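Local coordinates for DegV family protein (Thermus thermophilus, PDB 2DT8) that binds a fatty acid, palmitic acid in this crystal, as well as zinc, and belongs to the DegV family, its cellular role being inferred only, at residues P59-P64 with A265-P270; T115-L120 with G274-S279. All blocks are in the same frame, centred on the assembly; numbering follows the deposited sequence.

Interaction 1. Residues P59-P64 with A265-P270; sequences PTTSQP and ASHTGP. With PLM (palmitic acid), chain C.
T61 and H267 meet from opposite directions, and the hydroxyl of one joins the imidazole of the other in a relay that ends on the palmitic acid. H267 NE2 donates to T61 OG1 over 2.9 Å, and because the oxygen lies only 2° out of the ring plane, the N-H points at it from the ring edge. T61 OG1 then donates in turn to O2 of the fatty acid at 2.7 Å. The hydroxyl thus accepts from the histidine and gives to the ligand, and this double engagement would hold its rotation, with chi1 at 59° placing OG1 between the backbone N and the carbonyl carbon, while CG2 rests 3.7 Å from S266 CB. A histidine donating through NE2 behind the hydroxyl should make it a somewhat better donor to the carboxyl group.

The same ring also serves the hydrocarbon part of the ligand. The palmitic acid atom C5 passes over one face, 3.5 Å above the plane and offset toward the rim, so edge and face do different jobs. Further along the lipid, T268 CG2 lies 3.8 Å from the palmitic acid atom CA. Beside the T61-H267 pair, P59 CG packs 3.7 Å from S266 OG, a van der Waals contact with a hydroxyl already bonded to the A262 carbonyl within its own helix. S93 OG is also hydrogen-bonded to the palmitic acid, consistent with a fatty-acid pocket of the DegV family.

Strand 60-62 runs antiparallel to strand 24-32, with T60 and S62 both held by N31. Helix 262-268 meets the strand through S266 and H267, while I48 of helix 45-53 touches both P59 and S266 and V30 of strand 24-32 touches S266.

Interaction 2. Residues T115-L120 with G274-S279; sequences TQAASL and GFYAYS
Y276 reaches from its strand to the loop 115-120 and supplies more than half of the 165 Å² buried here, with A117, A118 and L120 sharing most of the remainder. Its phenol end lies beside A117, whose CB makes a close van der Waals contact of 3.6 Å with Y276 OH and an apolar one of 4.0 Å with Y276 CZ, obliquely to the ring. Next along the loop, the carbonyl oxygen of A118 comes 3.3 Å from Y276 CE2, again at an oblique angle. The backbone N of A118 gives a weak hydrogen bond to Y276 OH, long at 3.5 Å and bent to 143°. A closer partner of the hydroxyl is a water, 2.6 Å from Y276 OH and in the plane of the ring; it donates to Q116 O and so ties the phenol to the loop a second time.

The CB of Y276 already points toward the loop, and chi1, at -111° well away from a staggered value, sets the ring against it. The loop follows strand 110-114 of the parallel part of one sheet and leads into helix 120-135, while Y276 belongs to strand 273-279 of the second, mixed sheet; the contact therefore bridges the two larger sheets of the DegV fold, beside the lipid, which touches both A118 and Y276.

Within the loop, T115 OG1 accepts from A117 N, an ST turn, and is also bonded to the carbonyl of H87. L120, at the start of the helix, approaches through its backbone: L120 C is 4.4 Å from Y276 CD2, whereas its side chain leads away to Y228 and L230 of the adjoining strand 225-231. M124, one turn further along helix 120-135, packs against Y276 as well.

In the fold
Both contacts are buried and both touch the same palmitic acid. The centre of interaction 2 is about 6 Å from the centre of the chain and that of interaction 1 about 12 Å; all four touching residues of the second are buried, three of four in the first, T61 being partly exposed. The first, at the carboxyl end, works through a direct side-chain hydrogen bond that continues to the ligand; the second relies on a tyrosine lying against loop backbone, with a water and one weak bond. Helix 262-268 and strand 273-279 follow each other in the chain, answered by strand 60-62 and by the loop 115-120 respectively, their centres 18 Å apart.

Interaction 1. Residues P59-P64 with A265-P270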
loop_
_atom_site.group_PDB
_atom_site.type_symbol
_atom_site.label_atom_id
_atom_site.label_comp_id
_atom_site.label_asym_id
_atom_site.label_seq_id
_atom_site.Cartn_x
_atom_site.Cartn_y
_atom_site.Cartn_z
ATOM N N PRO A 59 6.346 6.326 16.908
ATOM C CA PRO A 59 6.538 4.952 16.488
ATOM C C PRO A 59 7.553 4.900 15.344
ATOM O O PRO A 59 7.744 5.858 14.605
ATOM C CB PRO A 59 5.205 4.341 15.894
ATOM C CG PRO A 59 4.621 5.570 15.242
ATOM C CD PRO A 59 4.884 6.619 16.280
ATOM N N THR A 60 8.217 3.734 15.282
ATOM C CA THR A 60 9.173 3.560 14.205
ATOM C C THR A 60 8.734 2.185 13.693
ATOM O O THR A 60 7.932 1.493 14.305
ATOM C CB THR A 60 10.708 3.622 14.467
ATOM O OG1 THR A 60 11.045 2.636 15.442
ATOM C CG2 THR A 60 11.062 5.006 15.022
ATOM N N THR A 61 9.349 1.829 12.551
ATOM C CA THR A 61 8.971 0.564 11.951
ATOM C C THR A 61 10.213 -0.230 11.458
ATOM O O THR A 61 11.284 0.366 11.329
ATOM C CB THR A 61 7.979 0.677 10.727
ATOM O OG1 THR A 61 8.572 1.482 9.702
ATOM C CG2 THR A 61 6.702 1.367 11.182
ATOM N N SER A 62 10.070 -1.532 11.227
ATOM C CA SER A 62 11.180 -2.358 10.787
ATOM C C SER A 62 10.734 -3.345 9.705
ATOM O O SER A 62 9.659 -3.926 9.764
ATOM C CB SER A 62 11.736 -3.173 11.956
ATOM O OG SER A 62 12.285 -2.323 12.950
ATOM N N GLN A 63 11.659 -3.530 8.749
ATOM C CA GLN A 63 11.316 -4.397 7.639
ATOM C C GLN A 63 11.705 -5.804 8.119
ATOM O O GLN A 63 12.395 -5.964 9.116
ATOM C CB GLN A 63 12.193 -4.059 6.401
ATOM C CG GLN A 63 13.661 -4.489 6.534
ATOM C CD GLN A 63 14.521 -3.430 7.170
ATOM O OE1 GLN A 63 14.073 -2.690 8.040
ATOM N NE2 GLN A 63 15.778 -3.355 6.739
ATOM N N PRO A 64 11.209 -6.795 7.355
ATOM C CA PRO A 64 11.515 -8.158 7.741
ATOM C C PRO A 64 12.998 -8.539 7.458
ATOM O O PRO A 64 13.613 -7.860 6.629
ATOM C CB PRO A 64 10.642 -9.110 6.823
ATOM C CG PRO A 64 9.622 -8.147 6.266
ATOM C CD PRO A 64 10.375 -6.839 6.144
ATOM N N ALA A 265 0.409 3.314 8.699
ATOM C CA ALA A 265 -0.129 4.427 9.476
ATOM C C ALA A 265 0.925 5.118 10.339
ATOM O O ALA A 265 0.787 6.304 10.655
ATOM C CB ALA A 265 -1.279 3.945 10.352
ATOM N N SER A 266 1.962 4.382 10.733
ATOM C CA SER A 266 3.050 4.950 11.545
ATOM C C SER A 266 3.786 6.048 10.775
ATOM O O SER A 266 4.440 6.912 11.371
ATOM C CB SER A 266 4.065 3.867 11.932
ATOM O OG SER A 266 3.533 2.970 12.896
ATOM N N HIS A 267 3.683 5.995 9.448
ATOM C CA HIS A 267 4.319 6.988 8.591
ATOM C C HIS A 267 3.364 8.035 8.046
ATOM O O HIS A 267 3.734 9.194 7.903
ATOM C CB HIS A 267 5.043 6.292 7.451
ATOM C CG HIS A 267 6.206 5.487 7.916
ATOM N ND1 HIS A 267 7.460 6.035 8.123
ATOM C CD2 HIS A 267 6.291 4.200 8.324
ATOM C CE1 HIS A 267 8.255 5.121 8.638
ATOM N NE2 HIS A 267 7.570 3.994 8.772
ATOM N N THR A 268 2.132 7.650 7.736
ATOM C CA THR A 268 1.185 8.644 7.221
ATOM C C THR A 268 0.575 9.484 8.342
ATOM O O THR A 268 0.349 10.689 8.182
ATOM C CB THR A 268 0.048 7.986 6.418
ATOM O OG1 THR A 268 -0.693 7.110 7.272
ATOM C CG2 THR A 268 0.606 7.186 5.236
ATOM N N GLY A 269 0.305 8.844 9.475
ATOM C CA GLY A 269 -0.260 9.557 10.600
ATOM C C GLY A 269 -1.771 9.488 10.668
ATOM O O GLY A 269 -2.404 8.817 9.854
ATOM N N PRO A 270 -2.383 10.181 11.634
ATOM C CA PRO A 270 -3.840 10.179 11.789
ATOM C C PRO A 270 -4.578 10.895 10.664
ATOM O O PRO A 270 -3.997 11.702 9.931
ATOM C CB PRO A 270 -4.046 10.860 13.144
ATOM C CG PRO A 270 -2.890 11.800 13.231
ATOM C CD PRO A 270 -1.735 10.981 12.689
HETATM C C1 PLM C . 9.864 -0.203 7.110
HETATM O O1 PLM C . 10.727 -0.672 6.206
HETATM O O2 PLM C . 10.239 0.001 8.245
HETATM C C2 PLM C . 8.430 0.076 6.709
HETATM C C3 PLM C . 8.350 1.471 6.080
HETATM C C4 PLM C . 6.902 1.803 5.710
HETATM C C5 PLM C . 6.861 3.179 5.048
HETATM C C6 PLM C . 5.442 3.498 4.579
HETATM C C7 PLM C . 5.430 4.885 3.967
HETATM C C8 PLM C . 4.095 5.148 3.312
HETATM C C9 PLM C . 4.235 6.388 2.433
HETATM C CA PLM C . 2.879 7.039 2.244
HETATM C CB PLM C . 2.188 6.349 1.082
HETATM C CC PLM C . 1.026 5.531 1.617
HETATM C CD PLM C . -0.246 5.966 0.913
HETATM C CE PLM C . -1.437 5.277 1.575
HETATM C CF PLM C . -2.744 5.789 0.950
HETATM C CG PLM C . -2.977 5.099 -0.394
#

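Interaction 2. Residues T115-L120 with G274-S279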
loop_
_atom_site.group_PDB
_atom_site.type_symbol
_atom_site.label_atom_id
_atom_site.label_comp_id
_atom_site.label_asym_id
_atom_site.label_seq_id
_atom_site.Cartn_x
_atom_site.Cartn_y
_atom_site.Cartn_z
ATOM N N THR A 115 6.848 -3.146 -6.369
ATOM C CA THR A 115 5.637 -2.575 -6.952
ATOM C C THR A 115 5.620 -1.061 -7.024
ATOM O O THR A 115 4.769 -0.488 -7.706
ATOM C CB THR A 115 4.391 -2.958 -6.150
ATOM O OG1 THR A 115 4.499 -2.395 -4.831
ATOM C CG2 THR A 115 4.234 -4.477 -6.069
ATOM N N GLN A 116 6.542 -0.413 -6.317
ATOM C CA GLN A 116 6.593 1.051 -6.254
ATOM C C GLN A 116 5.297 1.605 -5.664
ATOM O O GLN A 116 4.913 2.747 -5.921
ATOM C CB GLN A 116 6.842 1.674 -7.635
ATOM C CG GLN A 116 8.242 1.390 -8.184
ATOM C CD GLN A 116 8.570 2.247 -9.382
ATOM O OE1 GLN A 116 7.701 2.560 -10.180
ATOM N NE2 GLN A 116 9.840 2.624 -9.520
ATOM N N ALA A 117 4.641 0.782 -4.853
ATOM C CA ALA A 117 3.392 1.184 -4.220
ATOM C C ALA A 117 3.420 0.880 -2.729
ATOM O O ALA A 117 4.416 0.384 -2.195
ATOM C CB ALA A 117 2.219 0.466 -4.877
ATOM N N ALA A 118 2.309 1.163 -2.058
ATOM C CA ALA A 118 2.197 0.921 -0.624
ATOM C C ALA A 118 0.742 0.592 -0.278
ATOM O O ALA A 118 -0.164 0.918 -1.040
ATOM C CB ALA A 118 2.659 2.174 0.145
ATOM N N SER A 119 0.525 -0.036 0.878
ATOM C CA SER A 119 -0.815 -0.418 1.338
ATOM C C SER A 119 -1.542 -1.197 0.228
ATOM O O SER A 119 -0.919 -2.013 -0.462
ATOM C CB SER A 119 -1.602 0.832 1.768
ATOM O OG SER A 119 -2.826 0.469 2.377
ATOM N N LEU A 120 -2.842 -0.960 0.041
ATOM C CA LEU A 120 -3.585 -1.678 -1.002
ATOM C C LEU A 120 -3.087 -1.424 -2.423
ATOM O O LEU A 120 -3.557 -2.062 -3.366
ATOM C CB LEU A 120 -5.086 -1.390 -0.903
ATOM C CG LEU A 120 -5.793 -2.270 0.126
ATOM C CD1 LEU A 120 -7.272 -1.920 0.152
ATOM C CD2 LEU A 120 -5.603 -3.738 -0.223
ATOM N N GLY A 274 -7.731 8.012 1.282
ATOM C CA GLY A 274 -7.442 8.150 -0.135
ATOM C C GLY A 274 -7.789 6.806 -0.779
ATOM O O GLY A 274 -8.481 5.974 -0.207
ATOM N N PHE A 275 -7.236 6.646 -1.994
ATOM C CA PHE A 275 -7.525 5.419 -2.708
ATOM C C PHE A 275 -6.522 5.156 -3.833
ATOM O O PHE A 275 -5.903 6.063 -4.373
ATOM C CB PHE A 275 -8.953 5.143 -3.233
ATOM C CG PHE A 275 -9.265 6.075 -4.366
ATOM C CD1 PHE A 275 -9.642 7.383 -4.095
ATOM C CD2 PHE A 275 -9.205 5.620 -5.674
ATOM C CE1 PHE A 275 -9.963 8.239 -5.140
ATOM C CE2 PHE A 275 -9.528 6.485 -6.716
ATOM C CZ PHE A 275 -9.905 7.795 -6.455
ATOM N N TYR A 276 -6.367 3.849 -4.105
ATOM C CA TYR A 276 -5.484 3.490 -5.199
ATOM C C TYR A 276 -6.479 2.961 -6.233
ATOM O O TYR A 276 -7.612 2.613 -5.924
ATOM C CB TYR A 276 -4.659 2.243 -4.732
ATOM C CG TYR A 276 -3.232 2.613 -4.533
ATOM C CD1 TYR A 276 -2.367 2.651 -5.622
ATOM C CD2 TYR A 276 -2.749 2.907 -3.257
ATOM C CE1 TYR A 276 -1.033 2.988 -5.441
ATOM C CE2 TYR A 276 -1.414 3.234 -3.075
ATOM C CZ TYR A 276 -0.557 3.271 -4.160
ATOM O OH TYR A 276 0.770 3.616 -3.990
ATOM N N ALA A 277 -5.978 2.942 -7.481
ATOM C CA ALA A 277 -6.834 2.443 -8.541
ATOM C C ALA A 277 -6.105 1.974 -9.935
ATOM O O ALA A 277 -4.993 2.447 -10.152
ATOM C CB ALA A 277 -7.970 3.403 -9.138
ATOM N N TYR A 278 -6.664 1.053 -10.708
ATOM C CA TYR A 278 -6.051 0.652 -11.975
ATOM C C TYR A 278 -7.179 0.192 -12.874
ATOM O O TYR A 278 -8.316 0.039 -12.417
ATOM C CB TYR A 278 -5.002 -0.460 -11.825
ATOM C CG TYR A 278 -5.535 -1.841 -11.534
ATOM C CD1 TYR A 278 -5.785 -2.247 -10.224
ATOM C CD2 TYR A 278 -5.761 -2.755 -12.565
ATOM C CE1 TYR A 278 -6.242 -3.522 -9.946
ATOM C CE2 TYR A 278 -6.226 -4.042 -12.296
ATOM C CZ TYR A 278 -6.465 -4.419 -10.982
ATOM O OH TYR A 278 -6.936 -5.675 -10.701
ATOM N N SER A 279 -6.882 -0.002 -14.149
ATOM C CA SER A 279 -7.900 -0.437 -15.094
ATOM C C SER A 279 -7.442 -1.664 -15.847
ATOM O O SER A 279 -6.254 -2.000 -15.851
ATOM C CB SER A 279 -8.226 0.684 -16.080
ATOM O OG SER A 279 -7.105 0.989 -16.892
HETATM O O HOH W 1 2.244 3.978 -6.112
#